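Local coordinates for Spermidine/putrescine ABC transporter, periplasmic binding protein (Treponema pallidum, PDB 2V84), which probably binds polyamines such as spermidine and putrescine as the periplasmic receptor of an ABC transporter, at residues A[283-288]-A[294-299]; A[123-128]-A[278-283]; A[33-38]-A[254-259]; A[129-134]-A[315-320]. One frame throughout, in Å; residues are numbered along the deposited sequence.

Interaction 1: residues A[283-288]-A[294-299]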
loop_
_atom_site.group_PDB
_atom_site.type_symbol
_atom_site.label_atom_id
_atom_site.label_comp_id
_atom_site.label_asym_id
_atom_site.label_seq_id
_atom_site.Cartn_x
_atom_site.Cartn_y
_atom_site.Cartn_z
ATOM N N ALA A 283 -13.072 12.639 12.045
ATOM C CA ALA A 283 -13.445 13.439 10.879
ATOM C C ALA A 283 -12.286 13.658 9.920
ATOM O O ALA A 283 -12.481 13.699 8.696
ATOM C CB ALA A 283 -14.041 14.778 11.309
ATOM N N HIS A 284 -11.085 13.786 10.483
ATOM C CA HIS A 284 -9.869 14.032 9.716
ATOM C C HIS A 284 -9.334 12.765 9.063
ATOM O O HIS A 284 -8.752 12.820 7.977
ATOM C CB HIS A 284 -8.814 14.677 10.608
ATOM C CG HIS A 284 -9.177 16.061 11.047
ATOM N ND1 HIS A 284 -9.953 16.311 12.160
ATOM C CD2 HIS A 284 -8.894 17.269 10.508
ATOM C CE1 HIS A 284 -10.115 17.614 12.297
ATOM N NE2 HIS A 284 -9.476 18.219 11.312
ATOM N N TYR A 285 -9.528 11.632 9.736
ATOM C CA TYR A 285 -9.256 10.327 9.141
ATOM C C TYR A 285 -10.255 10.012 8.033
ATOM O O TYR A 285 -9.874 9.532 6.962
ATOM C CB TYR A 285 -9.225 9.196 10.168
ATOM C CG TYR A 285 -8.508 8.001 9.581
ATOM C CD1 TYR A 285 -7.120 8.001 9.449
ATOM C CD2 TYR A 285 -9.215 6.900 9.122
ATOM C CE1 TYR A 285 -6.451 6.933 8.900
ATOM C CE2 TYR A 285 -8.557 5.817 8.555
ATOM C CZ TYR A 285 -7.180 5.846 8.436
ATOM O OH TYR A 285 -6.512 4.782 7.875
ATOM N N ALA A 286 -11.526 10.320 8.273
ATOM C CA ALA A 286 -12.547 10.128 7.249
ATOM C C ALA A 286 -12.274 10.987 6.018
ATOM O O ALA A 286 -12.461 10.524 4.905
ATOM C CB ALA A 286 -13.909 10.392 7.794
ATOM N N GLU A 287 -11.814 12.224 6.215
ATOM C CA GLU A 287 -11.418 13.078 5.087
ATOM C C GLU A 287 -10.251 12.483 4.292
ATOM O O GLU A 287 -10.198 12.607 3.058
ATOM C CB GLU A 287 -11.111 14.514 5.553
ATOM C CG GLU A 287 -10.495 15.425 4.480
ATOM C CD GLU A 287 -10.191 16.822 4.993
ATOM O OE1 GLU A 287 -10.924 17.296 5.871
ATOM O OE2 GLU A 287 -9.226 17.456 4.518
ATOM N N PHE A 288 -9.326 11.828 4.997
ATOM C CA PHE A 288 -8.242 11.087 4.365
ATOM C C PHE A 288 -8.790 9.951 3.496
ATOM O O PHE A 288 -8.414 9.822 2.327
ATOM C CB PHE A 288 -7.269 10.538 5.418
ATOM C CG PHE A 288 -6.390 9.414 4.909
ATOM C CD1 PHE A 288 -5.450 9.631 3.899
ATOM C CD2 PHE A 288 -6.508 8.134 5.441
ATOM C CE1 PHE A 288 -4.659 8.604 3.427
ATOM C CE2 PHE A 288 -5.708 7.090 4.968
ATOM C CZ PHE A 288 -4.785 7.328 3.961
ATOM N N PHE A 294 -11.168 5.070 -0.023
ATOM C CA PHE A 294 -10.760 4.002 0.868
ATOM C C PHE A 294 -11.858 3.663 1.867
ATOM O O PHE A 294 -12.604 4.554 2.293
ATOM C CB PHE A 294 -9.574 4.479 1.683
ATOM C CG PHE A 294 -8.293 4.621 0.928
ATOM C CD1 PHE A 294 -8.037 3.904 -0.241
ATOM C CD2 PHE A 294 -7.274 5.409 1.470
ATOM C CE1 PHE A 294 -6.796 4.015 -0.878
ATOM C CE2 PHE A 294 -6.037 5.508 0.858
ATOM C CZ PHE A 294 -5.794 4.833 -0.311
ATOM N N PRO A 295 -11.978 2.376 2.242
ATOM C CA PRO A 295 -12.839 2.004 3.362
ATOM C C PRO A 295 -12.086 2.197 4.663
ATOM O O PRO A 295 -10.864 2.310 4.657
ATOM C CB PRO A 295 -13.084 0.517 3.121
ATOM C CG PRO A 295 -11.788 0.051 2.496
ATOM C CD PRO A 295 -11.337 1.190 1.625
ATOM N N SER A 296 -12.806 2.242 5.776
ATOM C CA SER A 296 -12.158 2.442 7.052
ATOM C C SER A 296 -11.632 1.109 7.581
ATOM O O SER A 296 -12.199 0.523 8.496
ATOM C CB SER A 296 -13.112 3.113 8.058
ATOM O OG SER A 296 -12.412 3.597 9.197
ATOM N N THR A 297 -10.536 0.641 7.002
ATOM C CA THR A 297 -9.914 -0.629 7.406
ATOM C C THR A 297 -9.302 -0.632 8.805
ATOM O O THR A 297 -9.276 -1.672 9.453
ATOM C CB THR A 297 -8.850 -1.069 6.389
ATOM O OG1 THR A 297 -7.963 0.025 6.139
ATOM C CG2 THR A 297 -9.516 -1.465 5.091
ATOM N N ILE A 298 -8.813 0.523 9.284
ATOM C CA ILE A 298 -8.081 0.535 10.563
ATOM C C ILE A 298 -8.771 1.288 11.692
ATOM O O ILE A 298 -8.371 1.170 12.851
ATOM C CB ILE A 298 -6.616 1.114 10.443
ATOM C CG1 ILE A 298 -6.616 2.642 10.269
ATOM C CG2 ILE A 298 -5.829 0.415 9.341
ATOM C CD1 ILE A 298 -5.255 3.275 10.443
ATOM N N HIS A 299 -9.794 2.061 11.353
ATOM C CA HIS A 299 -10.301 3.103 12.252
ATOM C C HIS A 299 -11.732 2.792 12.624
ATOM O O HIS A 299 -12.603 2.659 11.740
ATOM C CB HIS A 299 -10.217 4.467 11.549
ATOM C CG HIS A 299 -10.266 5.646 12.475
ATOM N ND1 HIS A 299 -11.427 6.070 13.093
ATOM C CD2 HIS A 299 -9.301 6.524 12.854
ATOM C CE1 HIS A 299 -11.172 7.142 13.819
ATOM N NE2 HIS A 299 -9.890 7.436 13.693
HETATM O O HOH W 1 -8.280 2.695 7.339
#

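Interaction 2: residues A[123-128]-A[278-283]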
loop_
_atom_site.group_PDB
_atom_site.type_symbol
_atom_site.label_atom_id
_atom_site.label_comp_id
_atom_site.label_asym_id
_atom_site.label_seq_id
_atom_site.Cartn_x
_atom_site.Cartn_y
_atom_site.Cartn_z
ATOM N N TYR A 123 6.990 1.559 17.838
ATOM C CA TYR A 123 7.852 2.241 16.890
ATOM C C TYR A 123 7.031 2.692 15.704
ATOM O O TYR A 123 7.563 3.284 14.770
ATOM C CB TYR A 123 8.966 1.322 16.404
ATOM C CG TYR A 123 10.056 1.066 17.437
ATOM C CD1 TYR A 123 11.138 1.917 17.543
ATOM C CD2 TYR A 123 9.991 -0.039 18.289
ATOM C CE1 TYR A 123 12.146 1.676 18.482
ATOM C CE2 TYR A 123 10.987 -0.285 19.247
ATOM C CZ TYR A 123 12.061 0.573 19.331
ATOM O OH TYR A 123 13.072 0.348 20.247
ATOM N N SER A 124 5.736 2.389 15.712
ATOM C CA SER A 124 4.900 2.663 14.518
ATOM C C SER A 124 3.448 2.827 14.897
ATOM O O SER A 124 2.998 2.214 15.848
ATOM C CB SER A 124 5.030 1.521 13.494
ATOM O OG SER A 124 4.463 0.296 13.975
ATOM N N VAL A 125 2.700 3.622 14.137
ATOM C CA VAL A 125 1.251 3.691 14.345
ATOM C C VAL A 125 0.594 3.525 12.998
ATOM O O VAL A 125 0.974 4.207 12.088
ATOM C CB VAL A 125 0.809 5.063 14.923
ATOM C CG1 VAL A 125 -0.745 5.148 15.005
ATOM C CG2 VAL A 125 1.429 5.296 16.331
ATOM N N PRO A 126 -0.369 2.595 12.846
ATOM C CA PRO A 126 -0.963 2.416 11.512
ATOM C C PRO A 126 -1.527 3.675 10.865
ATOM O O PRO A 126 -2.193 4.474 11.526
ATOM C CB PRO A 126 -2.112 1.426 11.769
ATOM C CG PRO A 126 -1.634 0.643 12.927
ATOM C CD PRO A 126 -0.883 1.605 13.806
ATOM N N TYR A 127 -1.284 3.809 9.559
ATOM C CA TYR A 127 -1.719 4.940 8.757
ATOM C C TYR A 127 -2.871 4.487 7.844
ATOM O O TYR A 127 -3.908 5.152 7.751
ATOM C CB TYR A 127 -0.506 5.390 7.932
ATOM C CG TYR A 127 -0.671 6.635 7.128
ATOM C CD1 TYR A 127 -1.384 6.628 5.931
ATOM C CD2 TYR A 127 -0.060 7.817 7.533
ATOM C CE1 TYR A 127 -1.512 7.762 5.189
ATOM C CE2 TYR A 127 -0.196 8.979 6.786
ATOM C CZ TYR A 127 -0.917 8.946 5.627
ATOM O OH TYR A 127 -1.042 10.094 4.859
ATOM N N TYR A 128 -2.695 3.348 7.179
ATOM C CA TYR A 128 -3.735 2.820 6.307
ATOM C C TYR A 128 -3.414 1.376 5.980
ATOM O O TYR A 128 -2.263 1.009 5.954
ATOM C CB TYR A 128 -3.936 3.702 5.017
ATOM C CG TYR A 128 -5.040 3.136 4.157
ATOM C CD1 TYR A 128 -6.355 3.126 4.616
ATOM C CD2 TYR A 128 -4.760 2.550 2.919
ATOM C CE1 TYR A 128 -7.373 2.551 3.868
ATOM C CE2 TYR A 128 -5.778 1.965 2.174
ATOM C CZ TYR A 128 -7.065 1.967 2.658
ATOM O OH TYR A 128 -8.059 1.403 1.901
ATOM N N PHE A 278 -3.661 14.037 15.299
ATOM C CA PHE A 278 -4.563 14.831 14.450
ATOM C C PHE A 278 -5.137 13.971 13.305
ATOM O O PHE A 278 -6.339 13.978 13.031
ATOM C CB PHE A 278 -3.780 16.038 13.904
ATOM C CG PHE A 278 -4.503 16.840 12.848
ATOM C CD1 PHE A 278 -4.386 16.507 11.489
ATOM C CD2 PHE A 278 -5.233 17.974 13.197
ATOM C CE1 PHE A 278 -5.038 17.276 10.499
ATOM C CE2 PHE A 278 -5.884 18.752 12.213
ATOM C CZ PHE A 278 -5.780 18.399 10.872
ATOM N N PHE A 279 -4.268 13.216 12.662
ATOM C CA PHE A 279 -4.646 12.409 11.495
ATOM C C PHE A 279 -5.678 11.347 11.873
ATOM O O PHE A 279 -6.574 11.011 11.090
ATOM C CB PHE A 279 -3.376 11.782 10.928
ATOM C CG PHE A 279 -3.536 11.187 9.570
ATOM C CD1 PHE A 279 -3.499 11.993 8.427
ATOM C CD2 PHE A 279 -3.684 9.810 9.428
ATOM C CE1 PHE A 279 -3.636 11.419 7.150
ATOM C CE2 PHE A 279 -3.804 9.228 8.158
ATOM C CZ PHE A 279 -3.790 10.048 7.022
ATOM N N LEU A 280 -5.549 10.834 13.099
ATOM C CA LEU A 280 -6.464 9.818 13.623
ATOM C C LEU A 280 -7.738 10.378 14.278
ATOM O O LEU A 280 -8.543 9.605 14.788
ATOM C CB LEU A 280 -5.752 8.888 14.606
ATOM C CG LEU A 280 -4.667 7.962 14.022
ATOM C CD1 LEU A 280 -4.013 7.184 15.155
ATOM C CD2 LEU A 280 -5.199 7.033 12.951
ATOM N N GLU A 281 -7.907 11.699 14.276
ATOM C CA GLU A 281 -9.198 12.290 14.630
ATOM C C GLU A 281 -10.221 11.800 13.601
ATOM O O GLU A 281 -9.944 11.862 12.416
ATOM C CB GLU A 281 -9.116 13.814 14.620
ATOM C CG GLU A 281 -10.077 14.493 15.577
ATOM C CD GLU A 281 -9.750 14.260 17.046
ATOM O OE1 GLU A 281 -8.706 14.786 17.530
ATOM O OE2 GLU A 281 -10.566 13.585 17.725
ATOM N N PRO A 282 -11.384 11.294 14.057
ATOM C CA PRO A 282 -12.390 10.614 13.219
ATOM C C PRO A 282 -12.783 11.337 11.936
ATOM O O PRO A 282 -12.834 10.711 10.871
ATOM C CB PRO A 282 -13.590 10.516 14.157
ATOM C CG PRO A 282 -12.956 10.365 15.491
ATOM C CD PRO A 282 -11.814 11.322 15.466
ATOM N N ALA A 283 -13.072 12.639 12.045
ATOM C CA ALA A 283 -13.445 13.439 10.879
ATOM C C ALA A 283 -12.286 13.658 9.920
ATOM O O ALA A 283 -12.481 13.699 8.696
ATOM C CB ALA A 283 -14.041 14.778 11.309
#

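Interaction 3: residues A[33-38]-A[254-259]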
loop_
_atom_site.group_PDB
_atom_site.type_symbol
_atom_site.label_atom_id
_atom_site.label_comp_id
_atom_site.label_asym_id
_atom_site.label_seq_id
_atom_site.Cartn_x
_atom_site.Cartn_y
_atom_site.Cartn_z
ATOM N N THR A 33 3.899 10.736 -2.432
ATOM C CA THR A 33 3.262 11.869 -3.078
ATOM C C THR A 33 1.765 11.732 -2.943
ATOM O O THR A 33 1.207 10.661 -3.193
ATOM C CB THR A 33 3.673 11.980 -4.589
ATOM O OG1 THR A 33 5.044 11.575 -4.757
ATOM C CG2 THR A 33 3.506 13.414 -5.087
ATOM N N TYR A 34 1.127 12.813 -2.509
ATOM C CA TYR A 34 -0.333 12.917 -2.374
ATOM C C TYR A 34 -0.959 12.124 -1.223
ATOM O O TYR A 34 -2.127 12.316 -0.929
ATOM C CB TYR A 34 -1.073 12.606 -3.704
ATOM C CG TYR A 34 -0.441 13.220 -4.953
ATOM C CD1 TYR A 34 -0.201 14.596 -5.039
ATOM C CD2 TYR A 34 -0.101 12.421 -6.053
ATOM C CE1 TYR A 34 0.385 15.164 -6.182
ATOM C CE2 TYR A 34 0.486 12.985 -7.204
ATOM C CZ TYR A 34 0.722 14.359 -7.254
ATOM O OH TYR A 34 1.291 14.932 -8.377
ATOM N N TYR A 35 -0.184 11.250 -0.577
ATOM C CA TYR A 35 -0.715 10.296 0.435
ATOM C C TYR A 35 -1.296 10.951 1.700
ATOM O O TYR A 35 -2.338 10.522 2.220
ATOM C CB TYR A 35 0.358 9.272 0.801
ATOM C CG TYR A 35 -0.162 7.958 1.328
ATOM C CD1 TYR A 35 -1.472 7.543 1.080
ATOM C CD2 TYR A 35 0.671 7.127 2.064
ATOM C CE1 TYR A 35 -1.942 6.313 1.569
ATOM C CE2 TYR A 35 0.227 5.918 2.560
ATOM C CZ TYR A 35 -1.070 5.509 2.317
ATOM O OH TYR A 35 -1.473 4.287 2.782
ATOM N N THR A 36 -0.645 12.013 2.167
ATOM C CA THR A 36 -1.267 12.938 3.107
ATOM C C THR A 36 -1.978 14.082 2.340
ATOM O O THR A 36 -1.312 14.938 1.747
ATOM C CB THR A 36 -0.247 13.508 4.117
ATOM O OG1 THR A 36 0.574 12.455 4.635
ATOM C CG2 THR A 36 -0.970 14.169 5.254
ATOM N N PRO A 37 -3.329 14.085 2.334
ATOM C CA PRO A 37 -4.103 15.089 1.601
ATOM C C PRO A 37 -3.771 16.509 2.065
ATOM O O PRO A 37 -3.950 16.828 3.255
ATOM C CB PRO A 37 -5.549 14.755 1.975
ATOM C CG PRO A 37 -5.520 13.318 2.353
ATOM C CD PRO A 37 -4.209 13.136 3.039
ATOM N N THR A 38 -3.307 17.350 1.136
ATOM C CA THR A 38 -2.893 18.721 1.460
ATOM C C THR A 38 -3.947 19.450 2.283
ATOM O O THR A 38 -3.607 20.302 3.102
ATOM C CB THR A 38 -2.581 19.564 0.203
ATOM O OG1 THR A 38 -3.651 19.422 -0.731
ATOM C CG2 THR A 38 -1.275 19.129 -0.449
ATOM N N PRO A 254 -1.894 -10.582 -1.532
ATOM C CA PRO A 254 -1.087 -9.666 -0.731
ATOM C C PRO A 254 -1.826 -8.391 -0.311
ATOM O O PRO A 254 -2.497 -7.722 -1.119
ATOM C CB PRO A 254 0.105 -9.317 -1.624
ATOM C CG PRO A 254 -0.043 -10.061 -2.887
ATOM C CD PRO A 254 -1.349 -10.811 -2.885
ATOM N N VAL A 255 -1.655 -8.049 0.964
ATOM C CA VAL A 255 -2.251 -6.883 1.601
ATOM C C VAL A 255 -1.089 -6.029 2.162
ATOM O O VAL A 255 -0.039 -6.557 2.491
ATOM C CB VAL A 255 -3.270 -7.342 2.709
ATOM C CG1 VAL A 255 -3.817 -6.183 3.514
ATOM C CG2 VAL A 255 -4.439 -8.108 2.083
ATOM N N TYR A 256 -1.249 -4.710 2.226
ATOM C CA TYR A 256 -0.205 -3.848 2.809
ATOM C C TYR A 256 -0.723 -3.071 4.010
ATOM O O TYR A 256 -1.906 -2.793 4.101
ATOM C CB TYR A 256 0.406 -2.879 1.763
ATOM C CG TYR A 256 -0.561 -1.821 1.285
ATOM C CD1 TYR A 256 -0.838 -0.678 2.064
ATOM C CD2 TYR A 256 -1.201 -1.958 0.072
ATOM C CE1 TYR A 256 -1.762 0.275 1.646
ATOM C CE2 TYR A 256 -2.100 -1.004 -0.367
ATOM C CZ TYR A 256 -2.378 0.106 0.415
ATOM O OH TYR A 256 -3.297 1.028 -0.031
ATOM N N VAL A 257 0.165 -2.759 4.955
ATOM C CA VAL A 257 -0.138 -1.761 5.982
ATOM C C VAL A 257 0.989 -0.718 5.999
ATOM O O VAL A 257 2.155 -1.067 6.099
ATOM C CB VAL A 257 -0.372 -2.369 7.399
ATOM C CG1 VAL A 257 0.803 -3.272 7.811
ATOM C CG2 VAL A 257 -0.634 -1.240 8.409
ATOM N N ASP A 258 0.604 0.547 5.847
ATOM C CA ASP A 258 1.513 1.704 5.978
ATOM C C ASP A 258 1.331 2.324 7.373
ATOM O O ASP A 258 0.224 2.288 7.897
ATOM C CB ASP A 258 1.140 2.748 4.928
ATOM C CG ASP A 258 1.495 2.311 3.502
ATOM O OD1 ASP A 258 2.514 1.639 3.335
ATOM O OD2 ASP A 258 0.763 2.683 2.549
ATOM N N SER A 259 2.396 2.881 7.959
ATOM C CA SER A 259 2.409 3.355 9.363
ATOM C C SER A 259 3.165 4.640 9.485
ATOM O O SER A 259 4.110 4.837 8.738
ATOM C CB SER A 259 3.158 2.367 10.254
ATOM O OG SER A 259 2.405 1.189 10.396
#

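Interaction 4: residues A[129-134]-A[315-320]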
loop_
_atom_site.group_PDB
_atom_site.type_symbol
_atom_site.label_atom_id
_atom_site.label_comp_id
_atom_site.label_asym_id
_atom_site.label_seq_id
_atom_site.Cartn_x
_atom_site.Cartn_y
_atom_site.Cartn_z
ATOM N N LEU A 129 -4.441 0.560 5.782
ATOM C CA LEU A 129 -4.286 -0.838 5.379
ATOM C C LEU A 129 -5.150 -1.023 4.148
ATOM O O LEU A 129 -6.349 -0.727 4.192
ATOM C CB LEU A 129 -4.776 -1.765 6.504
ATOM C CG LEU A 129 -4.561 -3.285 6.389
ATOM C CD1 LEU A 129 -4.545 -3.873 7.759
ATOM C CD2 LEU A 129 -5.651 -3.952 5.521
ATOM N N GLY A 130 -4.567 -1.505 3.053
ATOM C CA GLY A 130 -5.387 -1.774 1.850
ATOM C C GLY A 130 -4.731 -2.876 1.061
ATOM O O GLY A 130 -3.906 -3.622 1.593
ATOM N N ALA A 131 -5.093 -2.988 -0.212
ATOM C CA ALA A 131 -4.462 -3.992 -1.064
ATOM C C ALA A 131 -4.609 -3.555 -2.490
ATOM O O ALA A 131 -5.617 -2.930 -2.874
ATOM C CB ALA A 131 -5.095 -5.374 -0.864
ATOM N N ALA A 132 -3.596 -3.896 -3.281
ATOM C CA ALA A 132 -3.686 -3.774 -4.734
ATOM C C ALA A 132 -4.669 -4.819 -5.201
ATOM O O ALA A 132 -4.917 -5.823 -4.535
ATOM C CB ALA A 132 -2.327 -4.000 -5.384
ATOM N N GLY A 133 -5.245 -4.591 -6.361
ATOM C CA GLY A 133 -6.141 -5.579 -6.931
ATOM C C GLY A 133 -6.090 -5.477 -8.441
ATOM O O GLY A 133 -5.056 -5.128 -9.015
ATOM N N ILE A 134 -7.206 -5.804 -9.081
ATOM C CA ILE A 134 -7.267 -5.845 -10.539
ATOM C C ILE A 134 -8.472 -5.048 -10.982
ATOM O O ILE A 134 -9.555 -5.206 -10.422
ATOM C CB ILE A 134 -7.423 -7.327 -11.050
ATOM C CG1 ILE A 134 -6.303 -8.219 -10.491
ATOM C CG2 ILE A 134 -7.463 -7.383 -12.594
ATOM C CD1 ILE A 134 -6.595 -9.722 -10.596
ATOM N N HIS A 315 -13.965 -5.641 4.323
ATOM C CA HIS A 315 -14.132 -7.080 4.369
ATOM C C HIS A 315 -13.376 -7.770 3.229
ATOM O O HIS A 315 -13.124 -8.970 3.294
ATOM C CB HIS A 315 -15.615 -7.446 4.324
ATOM C CG HIS A 315 -16.428 -6.786 5.395
ATOM N ND1 HIS A 315 -16.339 -7.144 6.725
ATOM C CD2 HIS A 315 -17.333 -5.779 5.338
ATOM C CE1 HIS A 315 -17.159 -6.392 7.437
ATOM N NE2 HIS A 315 -17.779 -5.561 6.619
ATOM N N ASP A 316 -13.022 -7.000 2.200
ATOM C CA ASP A 316 -12.227 -7.499 1.064
ATOM C C ASP A 316 -10.772 -7.732 1.436
ATOM O O ASP A 316 -10.012 -8.307 0.652
ATOM C CB ASP A 316 -12.280 -6.519 -0.114
ATOM C CG ASP A 316 -13.637 -6.481 -0.778
ATOM O OD1 ASP A 316 -14.403 -7.453 -0.621
ATOM O OD2 ASP A 316 -13.942 -5.475 -1.456
ATOM N N LEU A 317 -10.378 -7.278 2.622
ATOM C CA LEU A 317 -8.995 -7.402 3.067
ATOM C C LEU A 317 -8.783 -8.507 4.107
ATOM O O LEU A 317 -7.656 -8.750 4.546
ATOM C CB LEU A 317 -8.512 -6.051 3.587
ATOM C CG LEU A 317 -8.486 -5.106 2.385
ATOM C CD1 LEU A 317 -9.015 -3.761 2.716
ATOM C CD2 LEU A 317 -7.091 -5.044 1.801
ATOM N N GLU A 318 -9.866 -9.178 4.478
ATOM C CA GLU A 318 -9.836 -10.158 5.553
ATOM C C GLU A 318 -9.062 -11.428 5.179
ATOM O O GLU A 318 -8.202 -11.892 5.942
ATOM C CB GLU A 318 -11.268 -10.474 6.001
ATOM C CG GLU A 318 -11.961 -9.259 6.632
ATOM C CD GLU A 318 -13.386 -9.530 7.086
ATOM O OE1 GLU A 318 -13.832 -10.707 7.031
ATOM O OE2 GLU A 318 -14.057 -8.553 7.508
ATOM N N ARG A 319 -9.355 -11.962 3.992
ATOM C CA ARG A 319 -8.778 -13.226 3.510
ATOM C C ARG A 319 -7.321 -13.106 3.070
ATOM O O ARG A 319 -6.612 -14.113 2.957
ATOM C CB ARG A 319 -9.588 -13.748 2.328
ATOM C CG ARG A 319 -10.987 -14.159 2.686
ATOM C CD ARG A 319 -11.721 -14.678 1.483
ATOM N NE ARG A 319 -12.931 -15.377 1.882
ATOM C CZ ARG A 319 -13.599 -16.231 1.113
ATOM N NH1 ARG A 319 -13.179 -16.496 -0.120
ATOM N NH2 ARG A 319 -14.691 -16.821 1.581
ATOM N N GLY A 320 -6.895 -11.873 2.810
ATOM C CA GLY A 320 -5.573 -11.589 2.279
ATOM C C GLY A 320 -4.471 -11.714 3.301
ATOM O O GLY A 320 -4.743 -11.809 4.490
#

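Interaction 1: residues A[283-288]-A[294-299]
Where Tyr285 lies against Ile298 its hydroxyl is held by two bonds, donating to the backbone carbonyl of Tyr127 and accepting from water 1, whose O sits 2.8 Å from Tyr285 OH at the ring edge, in plane. The same water donates to Thr297 OG1 and accepts from Ile298 N, bridging helix and loop. Ile298 CG1 and CD1 each lie 3.2 Å from Tyr285 OH, the two side chains roughly perpendicular. With CG1 set between the backbone N and the carbonyl carbon (chi1 74°), the end of Ile298 is brought against the phenol. The rings of Tyr285 and His299 are nearly parallel, their planes 13° apart, yet offset so far that little of one faces the other. The residues come closest at Tyr285 CD2 and His299 CB, 3.6 Å, while His299 NE2 bonds to Leu280 O. One turn on in the helix, Phe288 offers a face to the edge of Phe294 from the loop, an offset edge-to-face pair with Phe294 CE2 3.8 Å from Phe288 CZ and the planes at 65°. Ser296 OG donates to His299 O (2.7 Å). The arrangement is that of a loop folded back along helix 282-292, with Ser296 at the centre of an inverse gamma turn.

Interaction 2: residues A[123-128]-A[278-283]
In both Tyr127 and Phe279 the ring carbon CG stands anti to the backbone N (chi1 -174° and -167°), which sends the tyrosine out from its strand and the phenylalanine out from the last turn of its helix until they overlap. The result is an offset stack, with centroids 4.5 Å apart and planes inclined at 29°. Phe279 CE2 hangs over the centre of the tyrosine ring, 3.7 Å above its plane, and Phe279 CZ comes to 3.4 Å from Tyr127 CZ. Past the stack, Tyr127 OH reaches Thr36 OG1 in a hydrogen bond, which helps fix the ring's position. Tyr127 and Tyr128 together face Asp258 in a classic beta bulge, an irregularity in the antiparallel pairing of strands 125-137 and 254-260. Leu280 lies beyond the end of helix 269-279, before Glu281 at the N-cap position of helix 282-292. Its two methyls divide the neighbouring strand between them: CD1 packs on Val125 CG1 at 3.9 Å, and Leu280 CD2 lies 4.2 Å from Pro126 O, a buried carbonyl oxygen that has no polar partner in the model. Glu281 N bonds back to Phe278 O at 3.0 Å across the break between the two helices.

Interaction 3: residues A[33-38]-A[254-259]
Tyr35 OH donates a hydrogen bond of 2.8 Å to Asp258 OD2, using the anti lone pair of that oxygen, the one directed away from OD1. The phenol ring and the carboxylate stand almost perpendicular, at 83°, and Asp258 OD2 also lies 3.3 Å from Tyr35 CE2, an oblique approach to the ring. Tyr35 extends toward the strand because its CG is anti to the backbone N (chi1 -155°). Tyr256 makes a looser contact, with its CE1 4.2 Å from Tyr35 OH. Asp258 OD2 has a second partner, the morpholine nitrogen of a bound MES molecule, probably from the crystallisation liquor, so one carboxylate oxygen serves both the tyrosine and the guest. The hydroxyl would be expected to favour the charged form of the carboxylate. Such a carboxylate would suit a cationic ligand such as a polyamine. The neighbouring Tyr256 side chain is about 5 Å from that of Glu168, predicted to bind spermidine. In the next shell, the Tyr127 ring meets that of Tyr35, the Tyr128 side chain packs on Tyr35, and backbone bonds from Tyr127 and Tyr128 hold Asp258 in place. Tyr35 belongs to the loop between strand 26-32 and helix 38-48, with Pro37 at the helix N-cap position, while Asp258 sits on strand 254-260, antiparallel to strand 125-137 and parallel to strand 321-322.

Interaction 4: residues A[129-134]-A[315-320]
The extended backbone around Gly130 passes residues 315-320, which open in a 3-10 turn and run on as loop, and the CA atoms of Gly130 and Leu317 come within 6.8 Å of each other. Residues 129-134 are part of strand 125-137, which pairs with strand 254-260 near Gly130 and with strands 223-226 and 243-246 further on, consistent with one of the crossings between the two lobes of a periplasmic solute-binding fold. On the side of 315-320 the contact is made by Leu317. Its CD2 methyl presses on the strand backbone, 3.3 Å from Gly130 C, and is equally close to Ala131 CB, tighter than usual for two carbons. Its chi2 of 138° lies away from a staggered position, so this tight approach is somewhat doubtful in detail. Leu129 and Leu317 run alongside each other, pointing opposite ways, with Leu129 CD2 4.0 Å from Leu317 CB. The backbone of the loop is held by Leu317 O, which accepts from Arg114 NH1, and by Asp316 O, which accepts from Gln249 NE2. On the exposed side of the same loop His315 ND1 donates to Glu318 OE2 at 2.8 Å, with an N-H...acceptor angle of 152°, the imidazole nitrogen meeting this oxygen from 38° out of the carboxylate plane.

In the fold
All four contacts are buried, and interaction 3 lies closest to the centre of the chain. Strand 125-137 serves both interactions 2 and 4 and pairs with strand 254-260 of interaction 3, the backbone bonds from Tyr127 to Asp258 and from Gly130 to Tyr256 joining these groups. Interactions 1 and 2 adjoin at the start of helix 282-292 and pack aromatic rings against strand 125-137, through Tyr285 and Phe279; Thr297 links interaction 1 to the strand of interaction 4 through Leu129 O. Chemistry follows place: ring packing beside the helices, with a bridging water in interaction 1, purely apolar packing in interaction 4, and a single direct hydrogen bond to a carboxylate in interaction 3, beside the probable ligand pocket.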